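Local coordinates for mitogen-activated protein kinase kinase kinase 7 interacting protein 1 (Anopheles gambiae, PDB 2IRM) that probably acts as an adapter with a PP2C-like phosphatase fold, binding the kinase TAK1 and triggering its autophosphorylation, at residues 23-28 and 325-330; 37-42 and 347-352. All coordinates share one frame; numbering follows the deposited sequence.

In the fold
Both interactions converge on one sheet, in which strands 15-25 and 344-354 are antiparallel neighbours. Interaction 1 joins the end of strand 15-25 to helix 311-334, which packs on that sheet; interaction 2 joins strand 344-354, next in the chain after that helix, to strand 39-45 of the other sheet. Their centres lie about 20 Å apart and their nearest atoms about 6 Å, so they do not touch. Interaction 2 sits about 9 Å from the centre of the chain and interaction 1 about 22 Å. Together they sample two layer boundaries of the PP2C sandwich: helix against sheet at the periphery, and sheet against sheet inside.

Interaction 1 of 2, residues 23-28 and 325-330; sequences QIYKDD and AHHDTY
The hydroxyl of Tyr25 meets ND1 of His326 at 2.7 Å (OH to ND1), a hydrogen bond whose proton may belong to either. The hydroxyl lies near the plane of the imidazole, at its edge, and the two rings touch at their edges without stacking. On its other nitrogen, NE2, His326 is hydrogen-bonded to Glu284 OE1; both ring nitrogens thus have a partner, which would hold the imidazole in its rotation.

His327 approaches the same tyrosine differently. Its CG stands anti to the backbone N (chi1 -176°), which carries the imidazole out from the helix so that CD2 comes over one face of the Tyr25 ring, 3.3 Å above the plane. It stands over the CD1-CE1 side rather than over the centre (Tyr25 CD1 to His327 CD2 3.4 Å). With ring centroids 4.6 Å apart and planes at 77°, this is a T-shaped pair, the histidine giving the edge and the tyrosine the face.

Tyr330, a turn further along the helix, turns one face of its ring to the start of the Tyr25 side chain. Tyr25 CB sits 4.1 Å from the centroid of the Tyr330 ring and 21° off its normal, a CH-pi contact. The two rings themselves are oblique, Tyr25 CD2 coming within 3.8 Å of Tyr330 CG. The phenol end of Tyr330 continues past Tyr25 to the backbone of Asp27, with OH near CA but no hydrogen bond across to it.

Tyr25 is thus engaged along its whole length, from CB to OH, by residues from successive turns of one helix. The backbone of Tyr25 pairs with Asn343, and Phe342 packs against His326 and Tyr330. The result is a buried aromatic cluster fastening helix 311-334 to the end of strand 15-25, part of the helical layer flanking a sheet in the PP2C fold.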
loop_
_atom_site.group_PDB
_atom_site.type_symbol
_atom_site.label_atom_id
_atom_site.label_comp_id
_atom_site.label_asym_id
_atom_site.label_seq_id
_atom_site.Cartn_x
_atom_site.Cartn_y
_atom_site.Cartn_z
ATOM N N GLN A 23 5.838 14.579 1.183
ATOM C CA GLN A 23 6.431 15.800 1.720
ATOM C C GLN A 23 7.394 15.544 2.861
ATOM O O GLN A 23 7.200 14.624 3.655
ATOM C CB GLN A 23 5.344 16.751 2.208
ATOM C CG GLN A 23 4.575 17.445 1.105
ATOM C CD GLN A 23 3.593 18.472 1.628
ATOM O OE1 GLN A 23 3.128 19.323 0.882
ATOM N NE2 GLN A 23 3.274 18.398 2.913
ATOM N N ILE A 24 8.437 16.365 2.932
ATOM C CA ILE A 24 9.247 16.465 4.140
ATOM C C ILE A 24 8.899 17.799 4.804
ATOM O O ILE A 24 9.059 18.859 4.202
ATOM C CB ILE A 24 10.775 16.313 3.855
ATOM C CG1 ILE A 24 11.128 14.829 3.665
ATOM C CG2 ILE A 24 11.617 16.899 4.994
ATOM C CD1 ILE A 24 12.581 14.550 3.254
ATOM N N TYR A 25 8.391 17.727 6.033
ATOM C CA TYR A 25 8.022 18.915 6.798
ATOM C C TYR A 25 9.255 19.579 7.414
ATOM O O TYR A 25 9.999 18.940 8.155
ATOM C CB TYR A 25 7.035 18.560 7.922
ATOM C CG TYR A 25 5.724 17.895 7.518
ATOM C CD1 TYR A 25 5.115 18.159 6.289
ATOM C CD2 TYR A 25 5.068 17.031 8.401
ATOM C CE1 TYR A 25 3.906 17.564 5.945
ATOM C CE2 TYR A 25 3.860 16.432 8.064
ATOM C CZ TYR A 25 3.287 16.704 6.835
ATOM O OH TYR A 25 2.094 16.114 6.498
ATOM N N LYS A 26 9.479 20.855 7.113
ATOM C CA LYS A 26 10.543 21.590 7.788
ATOM C C LYS A 26 10.050 22.160 9.108
ATOM O O LYS A 26 8.926 22.675 9.198
ATOM C CB LYS A 26 11.132 22.713 6.914
ATOM C CG LYS A 26 12.221 22.287 5.909
ATOM C CD LYS A 26 13.393 21.538 6.564
ATOM C CE LYS A 26 13.197 20.019 6.486
ATOM N NZ LYS A 26 13.966 19.262 7.523
ATOM N N ASP A 27 10.904 22.052 10.127
ATOM C CA ASP A 27 10.669 22.668 11.432
ATOM C C ASP A 27 10.348 24.150 11.254
ATOM O O ASP A 27 9.423 24.674 11.879
ATOM C CB ASP A 27 11.892 22.471 12.337
ATOM C CG ASP A 27 11.956 23.488 13.468
ATOM O OD1 ASP A 27 12.547 24.581 13.265
ATOM O OD2 ASP A 27 11.421 23.185 14.562
ATOM N N ASP A 28 11.130 24.800 10.396
ATOM C CA ASP A 28 10.884 26.160 9.931
ATOM C C ASP A 28 9.384 26.452 9.721
ATOM O O ASP A 28 8.842 27.367 10.333
ATOM C CB ASP A 28 11.728 26.390 8.660
ATOM C CG ASP A 28 11.061 27.326 7.643
ATOM O OD1 ASP A 28 10.385 28.300 8.059
ATOM O OD2 ASP A 28 11.235 27.085 6.401
ATOM N N ALA A 325 -4.726 18.080 7.946
ATOM C CA ALA A 325 -5.040 17.576 9.280
ATOM C C ALA A 325 -3.770 16.955 9.844
ATOM O O ALA A 325 -3.523 17.004 11.046
ATOM C CB ALA A 325 -6.159 16.550 9.228
ATOM N N HIS A 326 -2.958 16.397 8.947
ATOM C CA HIS A 326 -1.693 15.767 9.301
ATOM C C HIS A 326 -0.644 16.813 9.653
ATOM O O HIS A 326 0.027 16.694 10.673
ATOM C CB HIS A 326 -1.202 14.860 8.162
ATOM C CG HIS A 326 -0.071 13.952 8.545
ATOM N ND1 HIS A 326 1.242 14.219 8.219
ATOM C CD2 HIS A 326 -0.058 12.776 9.216
ATOM C CE1 HIS A 326 2.013 13.248 8.675
ATOM N NE2 HIS A 326 1.250 12.360 9.285
ATOM N N HIS A 327 -0.509 17.838 8.819
ATOM C CA HIS A 327 0.505 18.854 9.050
ATOM C C HIS A 327 0.108 19.799 10.188
ATOM O O HIS A 327 0.969 20.446 10.788
ATOM C CB HIS A 327 0.819 19.615 7.762
ATOM C CG HIS A 327 1.918 20.623 7.906
ATOM N ND1 HIS A 327 1.678 21.955 8.169
ATOM C CD2 HIS A 327 3.264 20.493 7.827
ATOM C CE1 HIS A 327 2.827 22.603 8.234
ATOM N NE2 HIS A 327 3.806 21.738 8.035
ATOM N N ASP A 328 -1.187 19.870 10.494
ATOM C CA ASP A 328 -1.649 20.597 11.681
ATOM C C ASP A 328 -1.276 19.837 12.941
ATOM O O ASP A 328 -0.845 20.439 13.918
ATOM C CB ASP A 328 -3.160 20.825 11.658
ATOM C CG ASP A 328 -3.584 21.837 10.615
ATOM O OD1 ASP A 328 -2.746 22.670 10.212
ATOM O OD2 ASP A 328 -4.762 21.792 10.200
ATOM N N THR A 329 -1.453 18.516 12.907
ATOM C CA THR A 329 -1.077 17.652 14.017
ATOM C C THR A 329 0.422 17.763 14.271
ATOM O O THR A 329 0.850 17.829 15.424
ATOM C CB THR A 329 -1.483 16.191 13.758
ATOM O OG1 THR A 329 -2.895 16.125 13.539
ATOM C CG2 THR A 329 -1.137 15.301 14.939
ATOM N N TYR A 330 1.208 17.807 13.197
ATOM C CA TYR A 330 2.645 18.069 13.306
ATOM C C TYR A 330 2.924 19.465 13.867
ATOM O O TYR A 330 3.719 19.620 14.794
ATOM C CB TYR A 330 3.354 17.883 11.955
ATOM C CG TYR A 330 4.755 18.476 11.892
ATOM C CD1 TYR A 330 4.980 19.716 11.296
ATOM C CD2 TYR A 330 5.851 17.798 12.427
ATOM C CE1 TYR A 330 6.260 20.267 11.233
ATOM C CE2 TYR A 330 7.136 18.345 12.368
ATOM C CZ TYR A 330 7.329 19.577 11.770
ATOM O OH TYR A 330 8.587 20.125 11.699
#

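Interaction 2 of 2, residues 37-42 and 347-352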
loop_
_atom_site.group_PDB
_atom_site.type_symbol
_atom_site.label_atom_id
_atom_site.label_comp_id
_atom_site.label_asym_id
_atom_site.label_seq_id
_atom_site.Cartn_x
_atom_site.Cartn_y
_atom_site.Cartn_z
ATOM N N SER A 37 6.242 10.625 -7.806
ATOM C CA SER A 37 5.331 9.890 -6.924
ATOM C C SER A 37 5.871 8.483 -6.814
ATOM O O SER A 37 6.398 7.934 -7.786
ATOM C CB SER A 37 3.900 9.850 -7.463
ATOM O OG SER A 37 3.004 9.329 -6.493
ATOM N N ARG A 38 5.767 7.912 -5.623
ATOM C CA ARG A 38 6.158 6.528 -5.408
ATOM C C ARG A 38 4.928 5.609 -5.444
ATOM O O ARG A 38 5.062 4.390 -5.483
ATOM C CB ARG A 38 6.917 6.388 -4.084
ATOM C CG ARG A 38 8.269 7.105 -4.028
ATOM C CD ARG A 38 9.413 6.116 -4.220
ATOM N NE ARG A 38 10.740 6.718 -4.042
ATOM C CZ ARG A 38 11.350 6.879 -2.870
ATOM N NH1 ARG A 38 10.758 6.507 -1.743
ATOM N NH2 ARG A 38 12.557 7.421 -2.822
ATOM N N ASP A 39 3.736 6.202 -5.428
ATOM C CA ASP A 39 2.489 5.460 -5.563
ATOM C C ASP A 39 2.110 5.228 -7.031
ATOM O O ASP A 39 2.079 6.163 -7.843
ATOM C CB ASP A 39 1.353 6.208 -4.871
ATOM C CG ASP A 39 1.243 5.901 -3.380
ATOM O OD1 ASP A 39 2.002 5.060 -2.835
ATOM O OD2 ASP A 39 0.365 6.521 -2.742
ATOM N N LYS A 40 1.808 3.979 -7.366
ATOM C CA LYS A 40 1.335 3.640 -8.710
ATOM C C LYS A 40 -0.091 3.091 -8.664
ATOM O O LYS A 40 -0.408 2.215 -7.860
ATOM C CB LYS A 40 2.300 2.675 -9.403
ATOM C CG LYS A 40 3.664 3.303 -9.711
ATOM C CD LYS A 40 3.587 4.261 -10.907
ATOM C CE LYS A 40 4.655 5.341 -10.865
ATOM N NZ LYS A 40 4.263 6.521 -11.696
ATOM N N LYS A 41 -0.949 3.646 -9.511
ATOM C CA LYS A 41 -2.377 3.355 -9.483
ATOM C C LYS A 41 -2.851 2.749 -10.791
ATOM O O LYS A 41 -2.234 2.937 -11.833
ATOM C CB LYS A 41 -3.191 4.621 -9.166
ATOM C CG LYS A 41 -2.492 5.924 -9.532
ATOM C CD LYS A 41 -3.413 6.915 -10.246
ATOM C CE LYS A 41 -2.598 7.834 -11.149
ATOM N NZ LYS A 41 -3.453 8.715 -11.976
ATOM N N CYS A 42 -3.936 1.992 -10.713
ATOM C CA CYS A 42 -4.674 1.573 -11.885
ATOM C C CYS A 42 -6.164 1.555 -11.565
ATOM O O CYS A 42 -6.570 1.218 -10.457
ATOM C CB CYS A 42 -4.192 0.210 -12.394
ATOM S SG CYS A 42 -5.512 -0.859 -13.036
ATOM N N ASP A 347 3.533 9.529 -0.251
ATOM C CA ASP A 347 2.508 9.823 -1.240
ATOM C C ASP A 347 1.173 9.311 -0.739
ATOM O O ASP A 347 1.024 8.126 -0.436
ATOM C CB ASP A 347 2.863 9.204 -2.576
ATOM C CG ASP A 347 4.181 9.715 -3.104
ATOM O OD1 ASP A 347 4.182 10.807 -3.714
ATOM O OD2 ASP A 347 5.214 9.033 -2.897
ATOM N N VAL A 348 0.226 10.229 -0.594
ATOM C CA VAL A 348 -1.123 9.876 -0.179
ATOM C C VAL A 348 -1.928 9.581 -1.436
ATOM O O VAL A 348 -1.890 10.359 -2.403
ATOM C CB VAL A 348 -1.788 11.014 0.626
ATOM C CG1 VAL A 348 -3.244 10.691 0.915
ATOM C CG2 VAL A 348 -1.035 11.262 1.924
ATOM N N THR A 349 -2.635 8.458 -1.437
ATOM C CA THR A 349 -3.505 8.138 -2.556
ATOM C C THR A 349 -4.802 7.524 -2.086
ATOM O O THR A 349 -4.809 6.625 -1.248
ATOM C CB THR A 349 -2.808 7.234 -3.590
ATOM O OG1 THR A 349 -1.793 7.989 -4.260
ATOM C CG2 THR A 349 -3.797 6.718 -4.636
ATOM N N LEU A 350 -5.894 8.030 -2.646
ATOM C CA LEU A 350 -7.224 7.565 -2.332
ATOM C C LEU A 350 -7.994 7.180 -3.603
ATOM O O LEU A 350 -8.077 7.960 -4.556
ATOM C CB LEU A 350 -7.955 8.652 -1.554
ATOM C CG LEU A 350 -9.328 8.329 -0.979
ATOM C CD1 LEU A 350 -9.293 7.066 -0.156
ATOM C CD2 LEU A 350 -9.825 9.487 -0.149
ATOM N N LEU A 351 -8.535 5.965 -3.617
ATOM C CA LEU A 351 -9.379 5.508 -4.712
ATOM C C LEU A 351 -10.755 5.125 -4.211
ATOM O O LEU A 351 -10.878 4.226 -3.372
ATOM C CB LEU A 351 -8.751 4.306 -5.412
ATOM C CG LEU A 351 -8.155 4.553 -6.799
ATOM C CD1 LEU A 351 -7.011 5.567 -6.754
ATOM C CD2 LEU A 351 -7.681 3.253 -7.398
ATOM N N ILE A 352 -11.786 5.801 -4.713
ATOM C CA ILE A 352 -13.156 5.407 -4.401
ATOM C C ILE A 352 -13.894 4.885 -5.632
ATOM O O ILE A 352 -14.267 5.651 -6.524
ATOM C CB ILE A 352 -13.964 6.527 -3.714
ATOM C CG1 ILE A 352 -13.299 6.941 -2.405
ATOM C CG2 ILE A 352 -15.385 6.065 -3.420
ATOM C CD1 ILE A 352 -12.531 8.219 -2.505
#
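Asp347 OD2 accepts the backbone N-H of Arg38 (N to OD2 3.0 Å, N-H...O angle 157°), the donor coming from above the carboxylate, 70° out of its plane. With CG beside the backbone N and anti to the carbonyl carbon, the Asp347 carboxylate is sent toward residues 37-38. Ser37 OG adds a weak bond to Asp347 OD1, which the backbone N of Asn22 on strand 15-25 also holds. CB and CG of Arg38 run across Asp347 OD2 (CB to OD2 3.4 Å); a bend at the second torsion then turns the guanidinium away, leaving Arg38's bond to the backbone N alone.

In Asp39, CG is turned to the backbone-N side (chi1 -86°), pointing the carboxylate at strand 348-352. Its side chain runs antiparallel to that of Thr349, bringing OD2 beside Thr349 OG1 (3.0 Å), a possible bond whose proton has another acceptor in reach. OD2 also lies 2.9 Å from Asp347 O, two acceptors with no bond between them; Ser275 OG is a weak partner of both. Ser57 OG holds Asp39 OD1. Farther along, Leu351 CD2 packs 3.8 Å from Cys42 O.

The strand axes approach to 8.4 Å without backbone hydrogen bonds: side chains fill the gap between facing sheets, the central beta sandwich of the PP2C fold.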